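Local coordinates for prolyl-tRNA synthetase (Giardia lamblia ATCC 50803, PDB 3IAL), which probably catalyses the ATP-dependent joining of proline to tRNA(Pro), and is seen here holding the reaction intermediate prolyl-adenylate, at residues Ala30-Ala35 with Thr159-Arg164; Ser86-Glu91 with Ala100-Val105; Ser283-Ser288 with Val292-Ile297. All coordinates share one frame; numbering follows the deposited sequence.

Interaction 1 (Ala30-Ala35 with Thr159-Arg164); sequences AIMDAA and TKPLIR. With PR8 (5'-O-[(R)-hydroxy{[(2S)-pyrrolidin-2-ylcarbonyl]oxy}phosphoryl]adenosine), chain H.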
# COMPACT_ATOMS: atom_id res chain seq x y z
N ALA B 30 26.96 -0.56 5.40
CA ALA B 30 27.01 0.10 6.70
C ALA B 30 25.83 1.08 6.88
O ALA B 30 25.17 1.10 7.93
CB ALA B 30 28.35 0.81 6.91
N ILE B 31 25.53 1.88 5.86
CA ILE B 31 24.41 2.82 5.97
C ILE B 31 23.06 2.09 6.10
O ILE B 31 22.19 2.57 6.82
CB ILE B 31 24.39 3.88 4.83
CG1 ILE B 31 23.59 5.12 5.26
CG2 ILE B 31 23.82 3.29 3.53
CD1 ILE B 31 23.98 5.70 6.64
N MET B 32 22.90 0.94 5.44
CA MET B 32 21.67 0.13 5.58
C MET B 32 21.39 -0.18 7.04
O MET B 32 20.25 -0.04 7.51
CB MET B 32 21.76 -1.21 4.83
CG MET B 32 21.68 -1.17 3.31
SD MET B 32 20.15 -0.49 2.64
CE MET B 32 20.73 1.12 2.13
N ASP B 33 22.45 -0.57 7.75
CA ASP B 33 22.35 -0.90 9.17
C ASP B 33 22.29 0.33 10.08
O ASP B 33 21.37 0.45 10.90
CB ASP B 33 23.51 -1.82 9.59
CG ASP B 33 23.48 -3.16 8.86
OD1 ASP B 33 22.51 -3.44 8.12
OD2 ASP B 33 24.45 -3.95 9.03
N ALA B 34 23.26 1.23 9.94
CA ALA B 34 23.39 2.38 10.83
C ALA B 34 22.17 3.29 10.80
O ALA B 34 21.75 3.81 11.84
CB ALA B 34 24.66 3.18 10.50
N ALA B 35 21.57 3.47 9.63
CA ALA B 35 20.34 4.28 9.52
C ALA B 35 19.06 3.45 9.79
O ALA B 35 17.96 3.98 9.75
CB ALA B 35 20.27 4.96 8.15
N THR B 159 23.17 -11.78 -2.36
CA THR B 159 22.08 -10.85 -2.08
C THR B 159 22.61 -9.55 -1.46
O THR B 159 23.56 -9.56 -0.67
CB THR B 159 21.01 -11.49 -1.17
OG1 THR B 159 21.54 -11.72 0.14
CG2 THR B 159 20.50 -12.81 -1.74
N LYS B 160 21.99 -8.44 -1.84
CA LYS B 160 22.31 -7.12 -1.31
C LYS B 160 20.96 -6.42 -1.13
O LYS B 160 20.17 -6.38 -2.08
CB LYS B 160 23.21 -6.36 -2.30
CG LYS B 160 23.81 -5.03 -1.78
CD LYS B 160 25.07 -4.64 -2.60
CE LYS B 160 25.75 -3.34 -2.12
NZ LYS B 160 26.65 -3.48 -0.90
N PRO B 161 20.68 -5.89 0.07
CA PRO B 161 19.41 -5.20 0.31
C PRO B 161 19.04 -4.21 -0.78
O PRO B 161 19.89 -3.45 -1.24
CB PRO B 161 19.65 -4.47 1.64
CG PRO B 161 20.61 -5.33 2.34
CD PRO B 161 21.51 -5.90 1.28
N LEU B 162 17.76 -4.23 -1.19
CA LEU B 162 17.20 -3.31 -2.18
C LEU B 162 17.63 -3.60 -3.62
O LEU B 162 16.86 -3.38 -4.54
CB LEU B 162 17.51 -1.84 -1.84
CG LEU B 162 17.27 -1.37 -0.41
CD1 LEU B 162 17.58 0.10 -0.29
CD2 LEU B 162 15.83 -1.63 0.00
N ILE B 163 18.85 -4.08 -3.81
CA ILE B 163 19.47 -4.20 -5.13
C ILE B 163 19.31 -5.60 -5.72
O ILE B 163 18.96 -5.75 -6.88
CB ILE B 163 20.98 -3.79 -5.06
CG1 ILE B 163 21.10 -2.27 -4.91
CG2 ILE B 163 21.75 -4.26 -6.28
CD1 ILE B 163 22.46 -1.81 -4.46
N ARG B 164 19.57 -6.63 -4.91
CA ARG B 164 19.44 -8.02 -5.34
C ARG B 164 18.91 -8.85 -4.18
O ARG B 164 19.68 -9.30 -3.35
CB ARG B 164 20.78 -8.62 -5.78
CG ARG B 164 21.21 -8.29 -7.20
CD ARG B 164 22.28 -9.28 -7.68
NE ARG B 164 23.41 -9.31 -6.75
CZ ARG B 164 24.55 -8.63 -6.89
NH1 ARG B 164 24.76 -7.86 -7.96
NH2 ARG B 164 25.49 -8.72 -5.96
C PR8 H . 9.51 -6.99 -15.59
N PR8 H . 7.23 -7.79 -15.51
O PR8 H . 9.70 -7.83 -14.70
P PR8 H . 11.88 -6.27 -15.38
N1 PR8 H . 16.00 -7.24 -6.64
C2 PR8 H . 15.50 -6.01 -6.68
N3 PR8 H . 14.92 -5.51 -7.77
C4 PR8 H . 14.83 -6.23 -8.89
C5 PR8 H . 15.35 -7.52 -8.89
C6 PR8 H . 15.94 -8.02 -7.74
N6 PR8 H . 16.44 -9.26 -7.72
N7 PR8 H . 15.14 -8.03 -10.10
C8 PR8 H . 14.51 -7.11 -10.83
N9 PR8 H . 14.32 -6.00 -10.10
CA PR8 H . 8.11 -6.81 -16.17
CB PR8 H . 7.59 -5.43 -15.78
CD PR8 H . 6.05 -7.08 -15.04
CG PR8 H . 6.61 -5.71 -14.64
C1' PR8 H . 13.65 -4.75 -10.60
O10 PR8 H . 10.46 -6.19 -16.14
O1P PR8 H . 12.60 -7.55 -15.63
C2' PR8 H . 14.49 -4.02 -11.68
O2' PR8 H . 14.42 -2.60 -11.47
O2P PR8 H . 12.73 -5.03 -15.95
C3' PR8 H . 13.73 -4.33 -12.95
O3' PR8 H . 13.99 -3.33 -13.93
C4' PR8 H . 12.33 -4.18 -12.39
O4' PR8 H . 12.38 -5.07 -11.25
C5' PR8 H . 11.33 -4.62 -13.44
O5' PR8 H . 11.59 -5.96 -13.83
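Met32 reaches from helix 24-34 to Pro161 and Leu162 with the end of its side chain. The chain is bent twice, at chi2 (-61°) and at chi3 (104°). The bend at chi2 brings SD to the loop; chi3 then turns CE away from Pro161, leaving it beside Leu162. The sulphur does most of the touching. Met32 SD lies 3.9 Å from Leu162 CD1 and 4.1 Å from Pro161 CB. The methyl adds a second touch, with Met32 CE 4.1 Å from Leu162 CD1. Both approaches are slanted, so neither pair runs alongside. All three residues are buried, and Leu282 of helix 276-285 also packs on Met32.

The turn of the loop presents both Pro161 and Leu162 to Met32. These two residues form the corner of a turn close to type II, and Leu162 has a positive phi of 74°. Lys160 O takes two backbone bonds, from Ile163 N at 3.2 Å and from Arg164 N at 2.9 Å. The pair Ile163 and Arg164 facing Lys160 fits a classic beta bulge. Lys160 NZ forms a salt bridge with Asp29 of helix 24-34.

Beyond the turn, Ile163 O is 3.3 Å from N1 of the prolyl-adenylate adenine, and Arg276 NE bonds to that same oxygen. The loop joins antiparallel strands 143-152 and 167-177 and lies against the adenine, as the motif 2 loop does in class II synthetases.

Interaction 2 (Ser86-Glu91 with Ala100-Val105); sequences SFLKKE and AECFWV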
# COMPACT_ATOMS: atom_id res chain seq x y z
N SER B 86 -0.04 -24.63 -14.26
CA SER B 86 -0.54 -24.64 -15.64
C SER B 86 -0.57 -23.25 -16.29
O SER B 86 -0.36 -23.13 -17.49
CB SER B 86 -1.92 -25.29 -15.70
OG SER B 86 -2.79 -24.68 -14.77
N PHE B 87 -0.84 -22.21 -15.50
CA PHE B 87 -0.74 -20.83 -15.98
C PHE B 87 0.70 -20.49 -16.38
O PHE B 87 0.97 -20.03 -17.49
CB PHE B 87 -1.17 -19.84 -14.89
CG PHE B 87 -2.66 -19.58 -14.83
CD1 PHE B 87 -3.58 -20.47 -15.38
CD2 PHE B 87 -3.13 -18.45 -14.18
CE1 PHE B 87 -4.93 -20.21 -15.30
CE2 PHE B 87 -4.49 -18.19 -14.10
CZ PHE B 87 -5.39 -19.07 -14.66
N LEU B 88 1.61 -20.76 -15.45
CA LEU B 88 3.00 -20.31 -15.54
C LEU B 88 3.76 -20.96 -16.70
O LEU B 88 4.68 -20.36 -17.25
CB LEU B 88 3.71 -20.59 -14.22
CG LEU B 88 5.06 -19.93 -13.96
CD1 LEU B 88 4.90 -18.43 -13.74
CD2 LEU B 88 5.75 -20.60 -12.77
N LYS B 89 3.36 -22.18 -17.07
CA LYS B 89 4.02 -22.93 -18.14
C LYS B 89 3.47 -22.68 -19.56
O LYS B 89 4.00 -23.21 -20.53
CB LYS B 89 3.95 -24.44 -17.83
CG LYS B 89 2.58 -25.07 -18.13
CD LYS B 89 2.52 -26.52 -17.69
CE LYS B 89 1.24 -27.18 -18.18
NZ LYS B 89 1.04 -28.54 -17.61
N LYS B 90 2.40 -21.89 -19.68
CA LYS B 90 1.76 -21.64 -20.99
C LYS B 90 2.72 -21.04 -22.03
O LYS B 90 2.80 -21.54 -23.15
CB LYS B 90 0.53 -20.73 -20.83
CG LYS B 90 -0.79 -21.45 -20.55
CD LYS B 90 -1.65 -21.59 -21.81
CE LYS B 90 -3.15 -21.66 -21.48
NZ LYS B 90 -3.52 -22.87 -20.68
N GLU B 91 3.44 -19.97 -21.67
CA GLU B 91 4.32 -19.26 -22.62
C GLU B 91 5.75 -19.76 -22.48
O GLU B 91 6.38 -19.59 -21.44
CB GLU B 91 4.27 -17.74 -22.39
CG GLU B 91 4.38 -16.88 -23.67
CD GLU B 91 5.74 -16.96 -24.37
OE1 GLU B 91 6.79 -17.09 -23.70
OE2 GLU B 91 5.75 -16.87 -25.62
N ALA B 100 13.73 -21.31 -13.11
CA ALA B 100 14.73 -21.52 -12.08
C ALA B 100 14.53 -20.54 -10.91
O ALA B 100 15.02 -20.79 -9.81
CB ALA B 100 16.13 -21.38 -12.66
N GLU B 101 13.82 -19.45 -11.17
CA GLU B 101 13.54 -18.42 -10.17
C GLU B 101 12.32 -18.71 -9.29
O GLU B 101 12.06 -17.97 -8.35
CB GLU B 101 13.30 -17.06 -10.85
CG GLU B 101 14.41 -16.58 -11.79
CD GLU B 101 15.60 -15.99 -11.07
OE1 GLU B 101 15.70 -16.20 -9.84
OE2 GLU B 101 16.42 -15.31 -11.72
N CYS B 102 11.55 -19.75 -9.62
CA CYS B 102 10.26 -19.99 -8.96
C CYS B 102 10.36 -20.79 -7.66
O CYS B 102 10.90 -21.90 -7.64
CB CYS B 102 9.29 -20.72 -9.89
SG CYS B 102 8.66 -19.70 -11.23
N PHE B 103 9.84 -20.21 -6.57
CA PHE B 103 9.55 -20.95 -5.35
C PHE B 103 8.27 -21.74 -5.59
O PHE B 103 7.31 -21.18 -6.11
CB PHE B 103 9.31 -20.01 -4.18
CG PHE B 103 10.56 -19.39 -3.63
CD1 PHE B 103 11.25 -19.99 -2.57
CD2 PHE B 103 11.03 -18.19 -4.14
CE1 PHE B 103 12.40 -19.40 -2.04
CE2 PHE B 103 12.18 -17.59 -3.62
CZ PHE B 103 12.86 -18.19 -2.57
N TRP B 104 8.23 -23.01 -5.20
CA TRP B 104 7.02 -23.83 -5.40
C TRP B 104 6.38 -24.21 -4.07
O TRP B 104 7.05 -24.73 -3.18
CB TRP B 104 7.33 -25.09 -6.21
CG TRP B 104 7.69 -24.80 -7.64
CD1 TRP B 104 8.94 -24.72 -8.16
CD2 TRP B 104 6.78 -24.50 -8.71
NE1 TRP B 104 8.88 -24.41 -9.50
CE2 TRP B 104 7.57 -24.27 -9.86
CE3 TRP B 104 5.39 -24.41 -8.82
CZ2 TRP B 104 7.01 -23.95 -11.11
CZ3 TRP B 104 4.83 -24.11 -10.05
CH2 TRP B 104 5.64 -23.87 -11.18
N VAL B 105 5.08 -23.93 -3.97
CA VAL B 105 4.26 -24.42 -2.88
C VAL B 105 3.67 -25.75 -3.32
O VAL B 105 3.03 -25.83 -4.37
CB VAL B 105 3.11 -23.44 -2.53
CG1 VAL B 105 2.15 -24.07 -1.50
CG2 VAL B 105 3.68 -22.13 -2.02
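Leu88, on the short helix 85-88, packs against Cys102, just before strand 103-108, and Trp104 within it. The strand is an outer member of a three-stranded antiparallel sheet, with 111-119 in the middle and 82-84 on the far side. Helix 92-98 makes up most of the link between the two segments. Trp104 and Val105 pair with an antiparallel strand of the second subunit, so this sheet runs on across the dimer interface.

The contact between the segments is apolar. The backbones stand well apart, with Leu88 CA 9.8 Å from Cys102 CA, and side chains bridge the distance. One methyl carries the contact. CG of Leu88 is anti to the backbone N (chi1 -166°), which extends the branch toward the strand. Leu88 CD2 lies 3.4 Å from Cys102 SG, a tight approach. The same CD2 is 3.6 Å from Trp104 CH2 and 3.9 Å from Trp104 CZ2. Seen from CD2, the directions to SG and to CH2 are close to a right angle apart. The other methyl stays farther back, with Leu88 CD1 4.7 Å from Cys102 SG. Ala118 of strand 111-119 touches both Leu88 and Trp104, and Thr125 of helix 124-134 also touches Leu88.

The indole is the one aromatic group in the contact. Leu88 and Trp104 approach from opposite directions, and CD2 meets the six-membered ring obliquely. Arg116 makes a cation-pi contact with Trp104. Cys102 also packs on one face of the indole: Cys102 CB stands 3.5 Å above the plane of the Trp104 ring, offset toward the rim.

Interaction 3 (Ser283-Ser288 with Val292-Ile297); sequences SIHGDS and VLPPLI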
# COMPACT_ATOMS: atom_id res chain seq x y z
N SER B 283 21.92 5.99 -2.70
CA SER B 283 23.32 5.74 -3.02
C SER B 283 23.97 6.95 -3.69
O SER B 283 25.11 7.30 -3.39
CB SER B 283 23.44 4.51 -3.92
OG SER B 283 23.06 3.32 -3.23
N ILE B 284 23.23 7.57 -4.60
CA ILE B 284 23.74 8.66 -5.41
C ILE B 284 23.89 9.95 -4.59
O ILE B 284 24.88 10.67 -4.74
CB ILE B 284 22.85 8.91 -6.63
CG1 ILE B 284 22.93 7.71 -7.58
CG2 ILE B 284 23.29 10.20 -7.33
CD1 ILE B 284 21.99 7.77 -8.77
N HIS B 285 22.92 10.22 -3.73
CA HIS B 285 22.92 11.43 -2.92
C HIS B 285 23.72 11.31 -1.63
O HIS B 285 24.10 12.31 -1.06
CB HIS B 285 21.48 11.85 -2.58
CG HIS B 285 20.65 12.12 -3.79
ND1 HIS B 285 21.05 12.98 -4.78
CD2 HIS B 285 19.43 11.65 -4.17
CE1 HIS B 285 20.12 13.03 -5.72
NE2 HIS B 285 19.14 12.23 -5.37
N GLY B 286 23.93 10.08 -1.15
CA GLY B 286 24.67 9.86 0.10
C GLY B 286 26.05 10.51 0.13
O GLY B 286 26.66 10.74 -0.91
N ASP B 287 26.53 10.82 1.33
CA ASP B 287 27.88 11.36 1.52
C ASP B 287 28.51 10.72 2.75
O ASP B 287 27.96 9.75 3.30
CB ASP B 287 27.86 12.90 1.62
CG ASP B 287 27.19 13.40 2.89
OD1 ASP B 287 26.98 12.60 3.82
OD2 ASP B 287 26.85 14.60 2.96
N SER B 288 29.65 11.27 3.18
CA SER B 288 30.44 10.74 4.30
C SER B 288 29.71 10.69 5.63
O SER B 288 30.06 9.89 6.50
CB SER B 288 31.72 11.57 4.48
OG SER B 288 31.41 12.86 5.02
N VAL B 292 21.39 11.44 2.61
CA VAL B 292 20.98 12.78 2.21
C VAL B 292 19.69 12.55 1.40
O VAL B 292 19.75 12.22 0.23
CB VAL B 292 22.06 13.45 1.33
CG1 VAL B 292 21.57 14.76 0.74
CG2 VAL B 292 23.37 13.64 2.14
N LEU B 293 18.54 12.74 2.03
CA LEU B 293 17.26 12.31 1.46
C LEU B 293 16.54 13.41 0.68
O LEU B 293 16.34 14.50 1.21
CB LEU B 293 16.33 11.80 2.57
CG LEU B 293 16.86 10.65 3.42
CD1 LEU B 293 15.90 10.38 4.58
CD2 LEU B 293 17.07 9.40 2.58
N PRO B 294 16.13 13.12 -0.56
CA PRO B 294 15.16 13.99 -1.21
C PRO B 294 13.88 14.09 -0.37
O PRO B 294 13.53 13.12 0.32
CB PRO B 294 14.89 13.28 -2.53
CG PRO B 294 16.08 12.43 -2.77
CD PRO B 294 16.52 11.99 -1.41
N PRO B 295 13.19 15.25 -0.40
CA PRO B 295 11.99 15.47 0.41
C PRO B 295 10.92 14.38 0.31
O PRO B 295 10.34 14.00 1.33
CB PRO B 295 11.44 16.81 -0.11
CG PRO B 295 12.65 17.55 -0.54
CD PRO B 295 13.63 16.50 -1.05
N LEU B 296 10.67 13.88 -0.90
CA LEU B 296 9.67 12.82 -1.13
C LEU B 296 9.80 11.67 -0.13
O LEU B 296 8.80 11.20 0.41
CB LEU B 296 9.80 12.26 -2.55
CG LEU B 296 8.84 11.09 -2.88
CD1 LEU B 296 7.40 11.61 -2.96
CD2 LEU B 296 9.24 10.36 -4.17
N ILE B 297 11.03 11.24 0.10
CA ILE B 297 11.28 10.05 0.92
C ILE B 297 11.85 10.33 2.30
O ILE B 297 12.26 9.41 2.98
CB ILE B 297 12.20 9.03 0.18
CG1 ILE B 297 13.56 9.66 -0.17
CG2 ILE B 297 11.49 8.51 -1.06
CD1 ILE B 297 14.67 8.64 -0.56
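The imidazole of His285 meets the Pro294 ring at a slant. His285 CD2 is 3.7 Å from Pro294 CG, and His285 NE2 is 4.0 Å from the same carbon. Val292 O is also near the imidazole obliquely, 4.1 Å from His285 CG. The other flat group is the carboxylate of Asp287. Its OD2 lies 3.7 Å from Val292 CG2, and the two side chains cross at about a right angle. The polar ends look elsewhere: His285 NE2 bonds to Leu202 O, Asp287 OD2 forms a salt bridge with Arg383, and Asp287 OD1 takes Gly289 N in an Asx turn.

Helix 276-285 follows strand 263-274, and its first residue, Arg276, lines the prolyl-adenylate pocket. This fits motif 3 of the class II core. Gly286 is the first residue to leave the helical backbone, and the chain then doubles back as it leads toward strand 302-307 of the anticodon-binding region.

Val292 packs on the helix end. Its CG1 is anti to the backbone N (chi1 172°), which leaves CG2 as the branch nearer both His285 O, at 3.5 Å, and Asp287. Val292 CB is 3.3 Å from His285 O. In return, His285 CB is 3.3 Å from Val292 O. Tyr424 and Leu428 of helix 416-438 also touch Val292.

All three contacts are mainly buried, and their chemistry is mostly apolar. Interactions 1 and 3 are neighbours, with centres 14 Å apart. Helix 276-285 carries one side of interaction 3 and packs on interaction 1. Its Leu282 touches Met32 of interaction 1 and Leu293 of interaction 3. Interaction 1 holds the side of the motif 2 loop that faces away from the adenine. Interaction 3 lies where the catalytic core passes to the anticodon-binding region, and backbone carbonyls share in its packing. Interaction 2 is peripheral; its centre lies about 27 Å from the centre of the chain. It is nested along the chain within the loop closed by interaction 1. Among the three, it alone is touched by the second subunit.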